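Local coordinates for putative iron binding protein (Bordetella pertussis Tohama I, PDB 1Y9U) that binds ferric iron through tyrosine side chains, probably as the periplasmic component of an iron uptake system, at residues Tyr275-Arg280 with Ala287-Phe292; Tyr100-Arg105 with Tyr260-Pro265. One frame throughout, in Å; residues are numbered along the deposited sequence.

In the fold
Contact 1 and contact 2 lie about 13 Å apart, centre to centre. They meet through one sheet, where strand 277-278 pairs antiparallel with strand 100-112. Tyr277 O is 2.8 Å from Leu104 N, a probable backbone hydrogen bond. Glu276 OE1 is 2.7 Å from Ser103 OG, a probable hydrogen bond that joins the same two segments through side chains. Helix 264-273, which begins in contact 2, leads into the Tyr275-Arg280 segment of contact 1. Contact 1 is near the iron site: the side chain of Tyr275 lies about 4 Å from that of Tyr199, an iron ligand, though no iron is bound here. Contact 2 packs remote from it, but Arg105 of its strand hydrogen-bonds weakly to iron ligand Tyr143.

Contact 1. Residues Tyr275-Arg280 with Ala287-Phe292; sequences YEYPVR and AVVASF
A Schellman motif closes helix 264-273 at Tyr275, and the chain leaving it packs on the short helix 287-291 through Val289. Tyr275 has a positive phi of 57° and is the C-prime residue of the motif. Its carbonyl oxygen lies beside the valine, with Tyr275 O 3.6 Å from Val289 CG2, well off the C=O axis. The same methyl meets the start of the tyrosine side chain, Tyr275 CB to Val289 CG2 being 4.3 Å. The other methyl meets Tyr277: Val289 CG1 lies 3.9 Å from Tyr277 CD1 and reaches the ring obliquely. Val289 CG1 stands anti to its own backbone N (chi1 174°), which places CG2 beside that N. One methyl thus serves each tyrosine. On the helix side, Ser291 OG donates to Val288 O at 2.6 Å, in the carbonyl plane and on a lone pair. One face of the Phe292 ring lies against Val288 O and Val289 CA. The Tyr275 ring meets the His203 ring edge-to-face, and its side chain touches Asn206, so this segment borders helix 198-206, which carries the iron-binding residues Tyr199 and Tyr200. No hydrogen bond crosses between 275-280 and 287-292. The two are held together by apolar and van der Waals contact, with the buried Val289 as the common partner.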
ATOM      1  N   TYR A 275      10.291   3.328  -0.129  1.00 11.43           N
ATOM      2  CA  TYR A 275      10.424   2.791  -1.487  1.00 10.49           C
ATOM      3  C   TYR A 275       9.079   2.492  -2.141  1.00 10.20           C
ATOM      4  O   TYR A 275       8.955   1.557  -2.902  1.00 10.49           O
ATOM      5  CB  TYR A 275      11.328   1.558  -1.506  1.00 10.80           C
ATOM      6  CG  TYR A 275      12.738   1.894  -1.102  1.00 10.11           C
ATOM      7  CD1 TYR A 275      13.287   1.436   0.090  1.00 11.83           C
ATOM      8  CD2 TYR A 275      13.536   2.674  -1.925  1.00 13.01           C
ATOM      9  CE1 TYR A 275      14.586   1.756   0.443  1.00 12.96           C
ATOM     10  CE2 TYR A 275      14.808   3.003  -1.566  1.00 14.21           C
ATOM     11  CZ  TYR A 275      15.335   2.541  -0.404  1.00 14.72           C
ATOM     12  OH  TYR A 275      16.633   2.885  -0.096  1.00 18.19           O
ATOM     13  N   GLU A 276       8.082   3.295  -1.801  1.00 10.45           N
ATOM     14  CA  GLU A 276       6.761   3.204  -2.369  1.00 10.56           C
ATOM     15  C   GLU A 276       6.699   4.029  -3.653  1.00 10.18           C
ATOM     16  O   GLU A 276       7.700   4.626  -4.086  1.00 11.79           O
ATOM     17  CB  GLU A 276       5.725   3.663  -1.341  1.00 10.22           C
ATOM     18  CG  GLU A 276       5.589   2.679  -0.192  1.00  9.95           C
ATOM     19  CD  GLU A 276       4.819   3.207   0.980  1.00 11.29           C
ATOM     20  OE1 GLU A 276       4.516   4.424   1.037  1.00 14.01           O
ATOM     21  OE2 GLU A 276       4.591   2.415   1.910  1.00 11.51           O
ATOM     22  N   TYR A 277       5.544   3.972  -4.312  1.00  9.44           N
ATOM     23  CA  TYR A 277       5.353   4.676  -5.575  1.00  9.76           C
ATOM     24  C   TYR A 277       4.555   5.938  -5.283  1.00  9.48           C
ATOM     25  O   TYR A 277       3.514   5.871  -4.654  1.00 10.14           O
ATOM     26  CB  TYR A 277       4.637   3.754  -6.578  1.00  9.90           C
ATOM     27  CG  TYR A 277       4.882   4.111  -8.041  1.00  9.53           C
ATOM     28  CD1 TYR A 277       5.847   3.443  -8.800  1.00 10.05           C
ATOM     29  CD2 TYR A 277       4.159   5.125  -8.659  1.00 10.44           C
ATOM     30  CE1 TYR A 277       6.061   3.756 -10.121  1.00 11.54           C
ATOM     31  CE2 TYR A 277       4.398   5.464  -9.986  1.00 10.66           C
ATOM     32  CZ  TYR A 277       5.337   4.767 -10.706  1.00 11.67           C
ATOM     33  OH  TYR A 277       5.573   5.102 -12.033  1.00 14.15           O
ATOM     34  N   PRO A 278       5.011   7.100  -5.752  1.00  9.70           N
ATOM     35  CA  PRO A 278       4.278   8.334  -5.468  1.00  9.98           C
ATOM     36  C   PRO A 278       2.930   8.372  -6.165  1.00 10.16           C
ATOM     37  O   PRO A 278       2.774   7.838  -7.248  1.00 11.14           O
ATOM     38  CB  PRO A 278       5.192   9.432  -5.999  1.00 11.05           C
ATOM     39  CG  PRO A 278       6.252   8.779  -6.758  1.00 12.72           C
ATOM     40  CD  PRO A 278       6.211   7.321  -6.564  1.00 10.67           C
ATOM     41  N   VAL A 279       1.961   9.015  -5.543  1.00  9.76           N
ATOM     42  CA  VAL A 279       0.665   9.208  -6.206  1.00  9.90           C
ATOM     43  C   VAL A 279       0.718  10.264  -7.318  1.00 10.40           C
ATOM     44  O   VAL A 279       0.002  10.168  -8.301  1.00 11.15           O
ATOM     45  CB  VAL A 279      -0.456   9.554  -5.174  1.00 11.02           C
ATOM     46  CG1 VAL A 279      -0.285  10.946  -4.560  1.00 11.49           C
ATOM     47  CG2 VAL A 279      -1.824   9.421  -5.800  1.00 12.57           C
ATOM     48  N   ARG A 280       1.552  11.285  -7.136  1.00  9.33           N
ATOM     49  CA  ARG A 280       1.633  12.398  -8.074  1.00  9.84           C
ATOM     50  C   ARG A 280       2.420  11.985  -9.303  1.00 10.35           C
ATOM     51  O   ARG A 280       3.523  11.449  -9.186  1.00 10.86           O
ATOM     52  CB  ARG A 280       2.327  13.573  -7.394  1.00  9.70           C
ATOM     53  CG  ARG A 280       2.459  14.827  -8.235  1.00  9.87           C
ATOM     54  CD  ARG A 280       3.416  15.810  -7.638  1.00 10.12           C
ATOM     55  NE  ARG A 280       3.500  17.049  -8.423  1.00  9.63           N
ATOM     56  CZ  ARG A 280       2.765  18.130  -8.229  1.00 10.54           C
ATOM     57  NH1 ARG A 280       1.914  18.190  -7.243  1.00 10.13           N
ATOM     58  NH2 ARG A 280       2.897  19.172  -9.050  1.00 10.93           N
ATOM     59  N   ALA A 287      15.819   4.595  -7.928  1.00 13.32           N
ATOM     60  CA  ALA A 287      16.343   3.900  -9.087  1.00 12.88           C
ATOM     61  C   ALA A 287      15.891   2.432  -9.174  1.00 12.22           C
ATOM     62  O   ALA A 287      15.620   1.947 -10.242  1.00 12.65           O
ATOM     63  CB  ALA A 287      17.867   3.970  -9.112  1.00 13.53           C
ATOM     64  N   VAL A 288      15.890   1.734  -8.044  1.00 11.94           N
ATOM     65  CA  VAL A 288      15.386   0.363  -8.020  1.00 11.42           C
ATOM     66  C   VAL A 288      13.898   0.330  -8.412  1.00 10.72           C
ATOM     67  O   VAL A 288      13.489  -0.462  -9.240  1.00 10.59           O
ATOM     68  CB  VAL A 288      15.620  -0.298  -6.649  1.00 11.34           C
ATOM     69  CG1 VAL A 288      14.981  -1.672  -6.614  1.00 11.56           C
ATOM     70  CG2 VAL A 288      17.118  -0.393  -6.350  1.00 11.93           C
ATOM     71  N   VAL A 289      13.105   1.213  -7.827  1.00 10.92           N
ATOM     72  CA  VAL A 289      11.679   1.241  -8.145  1.00 10.87           C
ATOM     73  C   VAL A 289      11.465   1.509  -9.658  1.00 11.01           C
ATOM     74  O   VAL A 289      10.657   0.861 -10.307  1.00 11.41           O
ATOM     75  CB  VAL A 289      10.950   2.265  -7.270  1.00 10.43           C
ATOM     76  CG1 VAL A 289       9.471   2.407  -7.724  1.00 11.78           C
ATOM     77  CG2 VAL A 289      11.027   1.873  -5.805  1.00 10.78           C
ATOM     78  N   ALA A 290      12.228   2.451 -10.220  1.00 11.42           N
ATOM     79  CA  ALA A 290      12.153   2.741 -11.659  1.00 12.91           C
ATOM     80  C   ALA A 290      12.478   1.520 -12.514  1.00 12.91           C
ATOM     81  O   ALA A 290      11.897   1.317 -13.555  1.00 14.17           O
ATOM     82  CB  ALA A 290      13.079   3.903 -12.020  1.00 13.90           C
ATOM     83  N   SER A 291      13.404   0.695 -12.031  1.00 12.80           N
ATOM     84  CA  SER A 291      13.837  -0.501 -12.752  1.00 13.33           C
ATOM     85  C   SER A 291      12.749  -1.542 -12.900  1.00 12.99           C
ATOM     86  O   SER A 291      12.854  -2.440 -13.734  1.00 14.79           O
ATOM     87  CB  SER A 291      15.083  -1.126 -12.102  1.00 13.63           C
ATOM     88  OG  SER A 291      14.770  -1.922 -10.972  1.00 14.30           O
ATOM     89  N   PHE A 292      11.678  -1.428 -12.111  1.00 12.72           N
ATOM     90  CA  PHE A 292      10.568  -2.356 -12.240  1.00 12.73           C
ATOM     91  C   PHE A 292       9.778  -2.142 -13.542  1.00 13.70           C
ATOM     92  O   PHE A 292       8.905  -2.929 -13.874  1.00 15.00           O
ATOM     93  CB  PHE A 292       9.620  -2.230 -11.040  1.00 11.76           C
ATOM     94  CG  PHE A 292      10.260  -2.482  -9.679  1.00 11.30           C
ATOM     95  CD1 PHE A 292       9.628  -2.015  -8.534  1.00 11.36           C
ATOM     96  CD2 PHE A 292      11.451  -3.188  -9.546  1.00 12.57           C
ATOM     97  CE1 PHE A 292      10.184  -2.242  -7.259  1.00 11.76           C
ATOM     98  CE2 PHE A 292      12.017  -3.405  -8.281  1.00 12.06           C
ATOM     99  CZ  PHE A 292      11.378  -2.934  -7.145  1.00 12.18           C
TER

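Contact 2. Residues Tyr100-Arg105 with Tyr260-Pro265; sequences YALSLR and YLVSEP
Strand residue Leu102 comes nearest the 260-265 segment at Val262, with their CA atoms 6.6 Å apart, where helix 251-261 gives way to helix 264-273. Leu102 and Ser103 both face Ser240 on the neighbouring strand 237-245, which makes a classic beta bulge. The contact joins a bulged sheet strand to a helix-helix junction. Leu102 carries it from the strand side. Its CG lies beside the backbone N, opposite the carbonyl carbon (chi1 -62°), and both end methyls are used. Leu102 CD2 touches Val262 CG1 at 3.6 Å, the two side chains crossing at about a right angle. The same methyl sits 4.0 Å from Leu261 CB. The second methyl, Leu102 CD1, is 4.1 Å from Leu261 CD1, so Leu261 is met at both its base and one branch tip. All three side chains are buried. Met60 of strand 58-62 touches both leucines, while Leu84 and Val87 of helix 82-87 cover Val262. Polar backbone atoms are bridged from outside: Gln267 NE2 bonds to both Leu102 O and Leu261 O. Ser263 is the N-cap of helix 264-273, its side chain capping a backbone N of the first turn, and also ties back to the preceding helix. Tyr260 O accepts two bonds from it, 2.9 Å from Ser263 N and 2.7 Å from Ser263 OG, the latter on a lone pair at a C=O...OG angle of 142°.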
ATOM      1  N   TYR A 100      -7.545  10.959   0.873  1.00 13.33           N
ATOM      2  CA  TYR A 100      -6.685  11.052  -0.288  1.00 11.83           C
ATOM      3  C   TYR A 100      -5.495  10.098  -0.178  1.00 11.20           C
ATOM      4  O   TYR A 100      -4.842  10.073   0.856  1.00 11.52           O
ATOM      5  CB  TYR A 100      -6.123  12.464  -0.373  1.00 12.70           C
ATOM      6  CG  TYR A 100      -7.118  13.513  -0.747  1.00 13.80           C
ATOM      7  CD1 TYR A 100      -7.819  14.204   0.225  1.00 16.27           C
ATOM      8  CD2 TYR A 100      -7.331  13.831  -2.079  1.00 16.27           C
ATOM      9  CE1 TYR A 100      -8.750  15.194  -0.150  1.00 17.58           C
ATOM     10  CE2 TYR A 100      -8.236  14.803  -2.451  1.00 18.71           C
ATOM     11  CZ  TYR A 100      -8.924  15.469  -1.504  1.00 19.52           C
ATOM     12  OH  TYR A 100      -9.790  16.456  -1.913  1.00 22.51           O
ATOM     13  N   ALA A 101      -5.209   9.338  -1.236  1.00 10.77           N
ATOM     14  CA  ALA A 101      -3.962   8.568  -1.304  1.00 10.81           C
ATOM     15  C   ALA A 101      -2.764   9.495  -1.402  1.00 10.66           C
ATOM     16  O   ALA A 101      -2.817  10.529  -2.053  1.00 10.44           O
ATOM     17  CB  ALA A 101      -3.966   7.614  -2.493  1.00  9.94           C
ATOM     18  N   LEU A 102      -1.686   9.092  -0.739  1.00  9.84           N
ATOM     19  CA  LEU A 102      -0.385   9.756  -0.789  1.00 10.31           C
ATOM     20  C   LEU A 102       0.714   8.907  -1.407  1.00  9.55           C
ATOM     21  O   LEU A 102       1.680   9.469  -1.936  1.00  9.65           O
ATOM     22  CB  LEU A 102       0.036  10.192   0.612  1.00 10.26           C
ATOM     23  CG  LEU A 102      -0.880  11.202   1.311  1.00 10.40           C
ATOM     24  CD1 LEU A 102      -0.341  11.483   2.708  1.00 11.14           C
ATOM     25  CD2 LEU A 102      -1.001  12.512   0.540  1.00 11.31           C
ATOM     26  N   SER A 103       0.580   7.575  -1.372  1.00  9.46           N
ATOM     27  CA  SER A 103       1.524   6.710  -2.059  1.00  9.50           C
ATOM     28  C   SER A 103       0.839   5.400  -2.373  1.00  9.62           C
ATOM     29  O   SER A 103      -0.192   5.082  -1.791  1.00 10.28           O
ATOM     30  CB  SER A 103       2.755   6.451  -1.206  1.00  9.42           C
ATOM     31  OG  SER A 103       2.413   5.670  -0.076  1.00 10.10           O
ATOM     32  N   LEU A 104       1.422   4.657  -3.310  1.00  9.79           N
ATOM     33  CA  LEU A 104       0.874   3.394  -3.797  1.00 10.27           C
ATOM     34  C   LEU A 104       1.758   2.243  -3.362  1.00 10.46           C
ATOM     35  O   LEU A 104       2.990   2.332  -3.446  1.00  9.98           O
ATOM     36  CB  LEU A 104       0.751   3.374  -5.319  1.00 11.00           C
ATOM     37  CG  LEU A 104       0.109   4.612  -5.942  1.00 13.34           C
ATOM     38  CD1 LEU A 104       0.045   4.454  -7.453  1.00 14.19           C
ATOM     39  CD2 LEU A 104      -1.265   4.888  -5.361  1.00 13.57           C
ATOM     40  N   ARG A 105       1.115   1.152  -2.958  1.00 10.27           N
ATOM     41  CA  ARG A 105       1.752  -0.073  -2.466  1.00 10.47           C
ATOM     42  C   ARG A 105       1.262  -1.229  -3.323  1.00 10.18           C
ATOM     43  O   ARG A 105       0.274  -1.878  -3.005  1.00 10.08           O
ATOM     44  CB  ARG A 105       1.361  -0.236  -1.011  1.00 11.18           C
ATOM     45  CG  ARG A 105       2.001   0.850  -0.134  1.00 11.25           C
ATOM     46  CD  ARG A 105       1.337   1.044   1.192  1.00 11.72           C
ATOM     47  NE  ARG A 105       1.290  -0.159   2.009  1.00 12.60           N
ATOM     48  CZ  ARG A 105       2.195  -0.513   2.913  1.00 13.79           C
ATOM     49  NH1 ARG A 105       3.273   0.205   3.169  1.00 13.14           N
ATOM     50  NH2 ARG A 105       2.005  -1.624   3.590  1.00 15.73           N
ATOM     51  N   TYR A 260       0.578  20.189   0.681  1.00 11.08           N
ATOM     52  CA  TYR A 260       2.031  20.056   0.620  1.00 10.98           C
ATOM     53  C   TYR A 260       2.437  18.588   0.399  1.00 10.94           C
ATOM     54  O   TYR A 260       3.352  18.290  -0.357  1.00 10.98           O
ATOM     55  CB  TYR A 260       2.680  20.591   1.908  1.00 11.82           C
ATOM     56  CG  TYR A 260       4.119  20.196   2.057  1.00 12.63           C
ATOM     57  CD1 TYR A 260       5.103  20.790   1.300  1.00 12.69           C
ATOM     58  CD2 TYR A 260       4.489  19.176   2.919  1.00 12.62           C
ATOM     59  CE1 TYR A 260       6.418  20.424   1.422  1.00 14.00           C
ATOM     60  CE2 TYR A 260       5.795  18.800   3.056  1.00 13.37           C
ATOM     61  CZ  TYR A 260       6.770  19.417   2.303  1.00 13.74           C
ATOM     62  OH  TYR A 260       8.094  19.049   2.433  1.00 16.19           O
ATOM     63  N   LEU A 261       1.729  17.685   1.056  1.00 10.85           N
ATOM     64  CA  LEU A 261       2.071  16.262   0.996  1.00 10.98           C
ATOM     65  C   LEU A 261       1.909  15.650  -0.394  1.00 10.81           C
ATOM     66  O   LEU A 261       2.536  14.625  -0.681  1.00 10.96           O
ATOM     67  CB  LEU A 261       1.280  15.448   2.032  1.00 11.44           C
ATOM     68  CG  LEU A 261       1.686  15.681   3.497  1.00 12.69           C
ATOM     69  CD1 LEU A 261       0.692  15.053   4.441  1.00 12.80           C
ATOM     70  CD2 LEU A 261       3.077  15.185   3.795  1.00 14.29           C
ATOM     71  N   VAL A 262       1.123  16.283  -1.265  1.00 10.76           N
ATOM     72  CA  VAL A 262       1.023  15.872  -2.683  1.00 11.04           C
ATOM     73  C   VAL A 262       1.813  16.752  -3.657  1.00 10.65           C
ATOM     74  O   VAL A 262       1.765  16.529  -4.864  1.00 10.83           O
ATOM     75  CB  VAL A 262      -0.443  15.736  -3.154  1.00 10.90           C
ATOM     76  CG1 VAL A 262      -1.162  14.748  -2.240  1.00 12.39           C
ATOM     77  CG2 VAL A 262      -1.136  17.079  -3.249  1.00 11.15           C
ATOM     78  N   SER A 263       2.576  17.714  -3.133  1.00 10.95           N
ATOM     79  CA  SER A 263       3.469  18.533  -3.940  1.00 10.48           C
ATOM     80  C   SER A 263       4.622  17.674  -4.456  1.00 10.58           C
ATOM     81  O   SER A 263       4.932  16.619  -3.888  1.00 10.64           O
ATOM     82  CB  SER A 263       4.006  19.714  -3.125  1.00 10.46           C
ATOM     83  OG  SER A 263       5.018  19.331  -2.197  1.00 11.34           O
ATOM     84  N   GLU A 264       5.254  18.089  -5.549  1.00 10.50           N
ATOM     85  CA  GLU A 264       6.335  17.299  -6.107  1.00 11.05           C
ATOM     86  C   GLU A 264       7.498  17.114  -5.116  1.00 11.87           C
ATOM     87  O   GLU A 264       7.941  15.983  -4.902  1.00 11.27           O
ATOM     88  CB  GLU A 264       6.836  17.818  -7.464  1.00 11.86           C
ATOM     89  CG  GLU A 264       7.974  16.955  -7.978  1.00 13.68           C
ATOM     90  CD  GLU A 264       8.375  17.155  -9.424  1.00 15.62           C
ATOM     91  OE1 GLU A 264       9.485  16.676  -9.778  1.00 17.45           O
ATOM     92  OE2 GLU A 264       7.593  17.738 -10.217  1.00 17.55           O
ATOM     93  N   PRO A 265       8.021  18.164  -4.489  1.00 12.15           N
ATOM     94  CA  PRO A 265       9.120  17.968  -3.537  1.00 12.44           C
ATOM     95  C   PRO A 265       8.767  17.001  -2.391  1.00 11.57           C
ATOM     96  O   PRO A 265       9.586  16.131  -2.037  1.00 12.41           O
ATOM     97  CB  PRO A 265       9.413  19.387  -3.035  1.00 12.78           C
ATOM     98  CG  PRO A 265       8.948  20.254  -4.112  1.00 13.46           C
ATOM     99  CD  PRO A 265       7.701  19.597  -4.642  1.00 11.99           C
TER